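Local coordinates for 2-keto-3-deoxy-D-arabinonate dehydratase (Sulfolobus solfataricus, PDB 2Q18), which catalyses the magnesium-dependent dehydration of 2-dehydro-3-deoxy-D-arabinonate to 2,5-dioxopentanoate in a pentose oxidation pathway leading to 2-oxoglutarate, at residues 4-9 against 54-59. Sequence-based numbering, arbitrary orientation.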
loop_
_atom_site.group_PDB
_atom_site.type_symbol
_atom_site.label_atom_id
_atom_site.label_comp_id
_atom_site.label_asym_id
_atom_site.label_seq_id
_atom_site.Cartn_x
_atom_site.Cartn_y
_atom_site.Cartn_z
ATOM N N PHE A 4 -24.451 4.881 6.290
ATOM C CA PHE A 4 -24.604 3.713 5.432
ATOM C C PHE A 4 -23.471 3.622 4.414
ATOM O O PHE A 4 -22.687 4.559 4.261
ATOM C CB PHE A 4 -25.997 3.656 4.769
ATOM C CG PHE A 4 -26.305 4.804 3.829
ATOM C CD1 PHE A 4 -26.727 6.039 4.321
ATOM C CD2 PHE A 4 -26.227 4.626 2.449
ATOM C CE1 PHE A 4 -27.034 7.093 3.455
ATOM C CE2 PHE A 4 -26.538 5.670 1.572
ATOM C CZ PHE A 4 -26.940 6.906 2.077
ATOM N N ARG A 5 -23.378 2.481 3.741
ATOM C CA ARG A 5 -22.315 2.252 2.774
ATOM C C ARG A 5 -22.866 1.507 1.569
ATOM O O ARG A 5 -23.723 0.622 1.701
ATOM C CB ARG A 5 -21.157 1.473 3.421
ATOM C CG ARG A 5 -19.875 1.386 2.575
ATOM C CD ARG A 5 -18.728 0.729 3.352
ATOM N NE ARG A 5 -19.043 -0.644 3.746
ATOM C CZ ARG A 5 -18.141 -1.563 4.076
ATOM N NH1 ARG A 5 -16.845 -1.270 4.066
ATOM N NH2 ARG A 5 -18.535 -2.781 4.417
ATOM N N VAL A 6 -22.381 1.891 0.393
ATOM C CA VAL A 6 -22.719 1.208 -0.847
ATOM C C VAL A 6 -21.462 0.621 -1.469
ATOM O O VAL A 6 -20.349 1.099 -1.217
ATOM C CB VAL A 6 -23.425 2.151 -1.880
ATOM C CG1 VAL A 6 -24.641 2.832 -1.255
ATOM C CG2 VAL A 6 -22.451 3.196 -2.447
ATOM N N VAL A 7 -21.647 -0.424 -2.268
ATOM C CA VAL A 7 -20.591 -0.935 -3.127
ATOM C C VAL A 7 -20.929 -0.520 -4.565
ATOM O O VAL A 7 -22.083 -0.613 -4.998
ATOM C CB VAL A 7 -20.372 -2.474 -2.951
ATOM C CG1 VAL A 7 -21.628 -3.275 -3.324
ATOM C CG2 VAL A 7 -19.155 -2.956 -3.742
ATOM N N LYS A 8 -19.923 -0.023 -5.277
ATOM C CA LYS A 8 -20.100 0.546 -6.606
ATOM C C LYS A 8 -18.890 0.163 -7.442
ATOM O O LYS A 8 -17.759 0.539 -7.118
ATOM C CB LYS A 8 -20.215 2.072 -6.501
ATOM C CG LYS A 8 -20.351 2.816 -7.824
ATOM C CD LYS A 8 -20.218 4.312 -7.588
ATOM C CE LYS A 8 -20.722 5.127 -8.759
ATOM N NZ LYS A 8 -20.650 6.582 -8.439
ATOM N N ARG A 9 -19.132 -0.606 -8.504
ATOM C CA ARG A 9 -18.072 -1.088 -9.392
ATOM C C ARG A 9 -16.894 -1.673 -8.602
ATOM O O ARG A 9 -15.730 -1.448 -8.941
ATOM C CB ARG A 9 -17.599 0.036 -10.325
ATOM C CG ARG A 9 -18.728 0.773 -11.057
ATOM C CD ARG A 9 -18.196 1.997 -11.788
ATOM N NE ARG A 9 -17.127 1.634 -12.721
ATOM C CZ ARG A 9 -17.289 1.482 -14.034
ATOM N NH1 ARG A 9 -16.251 1.137 -14.787
ATOM N NH2 ARG A 9 -18.479 1.685 -14.594
ATOM N N GLN A 54 -33.893 6.467 0.700
ATOM C CA GLN A 54 -35.148 5.725 0.880
ATOM C C GLN A 54 -35.324 4.622 -0.158
ATOM O O GLN A 54 -35.763 3.526 0.183
ATOM C CB GLN A 54 -36.364 6.659 0.893
ATOM C CG GLN A 54 -36.434 7.604 2.101
ATOM C CD GLN A 54 -36.530 6.885 3.450
ATOM O OE1 GLN A 54 -36.093 7.418 4.470
ATOM N NE2 GLN A 54 -37.107 5.684 3.460
ATOM N N SER A 55 -34.961 4.901 -1.412
ATOM C CA SER A 55 -34.991 3.884 -2.467
ATOM C C SER A 55 -33.986 2.765 -2.233
ATOM O O SER A 55 -34.299 1.598 -2.475
ATOM C CB SER A 55 -34.751 4.494 -3.848
ATOM O OG SER A 55 -35.882 5.218 -4.287
ATOM N N LEU A 56 -32.781 3.121 -1.784
ATOM C CA LEU A 56 -31.757 2.123 -1.444
ATOM C C LEU A 56 -32.247 1.168 -0.365
ATOM O O LEU A 56 -32.014 -0.033 -0.452
ATOM C CB LEU A 56 -30.446 2.784 -0.992
ATOM C CG LEU A 56 -29.468 3.300 -2.050
ATOM C CD1 LEU A 56 -28.302 4.014 -1.367
ATOM C CD2 LEU A 56 -28.955 2.175 -2.949
ATOM N N LEU A 57 -32.922 1.706 0.646
ATOM C CA LEU A 57 -33.515 0.892 1.709
ATOM C C LEU A 57 -34.517 -0.129 1.165
ATOM O O LEU A 57 -34.522 -1.286 1.593
ATOM C CB LEU A 57 -34.196 1.776 2.759
ATOM C CG LEU A 57 -33.350 2.729 3.611
ATOM C CD1 LEU A 57 -34.250 3.523 4.539
ATOM C CD2 LEU A 57 -32.273 1.986 4.407
ATOM N N LYS A 58 -35.344 0.300 0.212
ATOM C CA LYS A 58 -36.424 -0.537 -0.324
ATOM C C LYS A 58 -35.968 -1.457 -1.448
ATOM O O LYS A 58 -36.340 -2.631 -1.484
ATOM C CB LYS A 58 -37.588 0.334 -0.812
ATOM C CG LYS A 58 -38.351 1.027 0.302
ATOM C CD LYS A 58 -39.162 2.204 -0.228
ATOM C CE LYS A 58 -39.736 3.023 0.925
ATOM N NZ LYS A 58 -40.204 4.379 0.503
ATOM N N SER A 59 -35.163 -0.919 -2.360
ATOM C CA SER A 59 -34.777 -1.633 -3.575
ATOM C C SER A 59 -33.340 -2.174 -3.579
ATOM O O SER A 59 -32.956 -2.896 -4.504
ATOM C CB SER A 59 -35.017 -0.745 -4.800
ATOM O OG SER A 59 -36.368 -0.321 -4.852
#
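In the apolar core of the N-terminal region, the short helix 53-59 sets one leucine, Leu56, against Phe4 and Val6 of strand 2-8. All the touching is done by one branch of that leucine. Its CD1 methyl lies 3.8 Å from CE2 of the Phe4 ring. The same methyl is 3.8 Å from the CG1 methyl of Val6. It approaches the ring obliquely. The Leu56 side chain crosses those of Phe4 and Val6 at about a right angle. Phe4 and Val6 are alternate residues of the strand and point to its helix-facing side. Arg5, between them, points away.

The contact is thus a helix-on-sheet packing, in which strand 2-8 is flanked by the antiparallel strands 11-17 and 65-67. It lies away from the substrate and metal sites of this FAH-family enzyme. The backbones stay well apart, with 9.1 Å between CA of Val6 and CA of Leu56, so the side chains bridge the gap. No hydrogen bond joins the segments. Leu56 has CG anti to its carbonyl carbon (chi1 -81°), and from there the extended chi2 of 175° carries CD1 out to the strand. A chi1 of 63° leans the Phe4 ring along the strand in the direction of Val6, and CE2 is the ring atom that reaches the leucine methyl. The ring also meets Tyr15 of the neighbouring strand and Tyr53 at the start of the helix.

Only 91 Å² is buried between the segments, but the three touching residues are all buried in the assembly. Ile65 touches both Val6 and Leu56, and Ile62 also packs on Leu56.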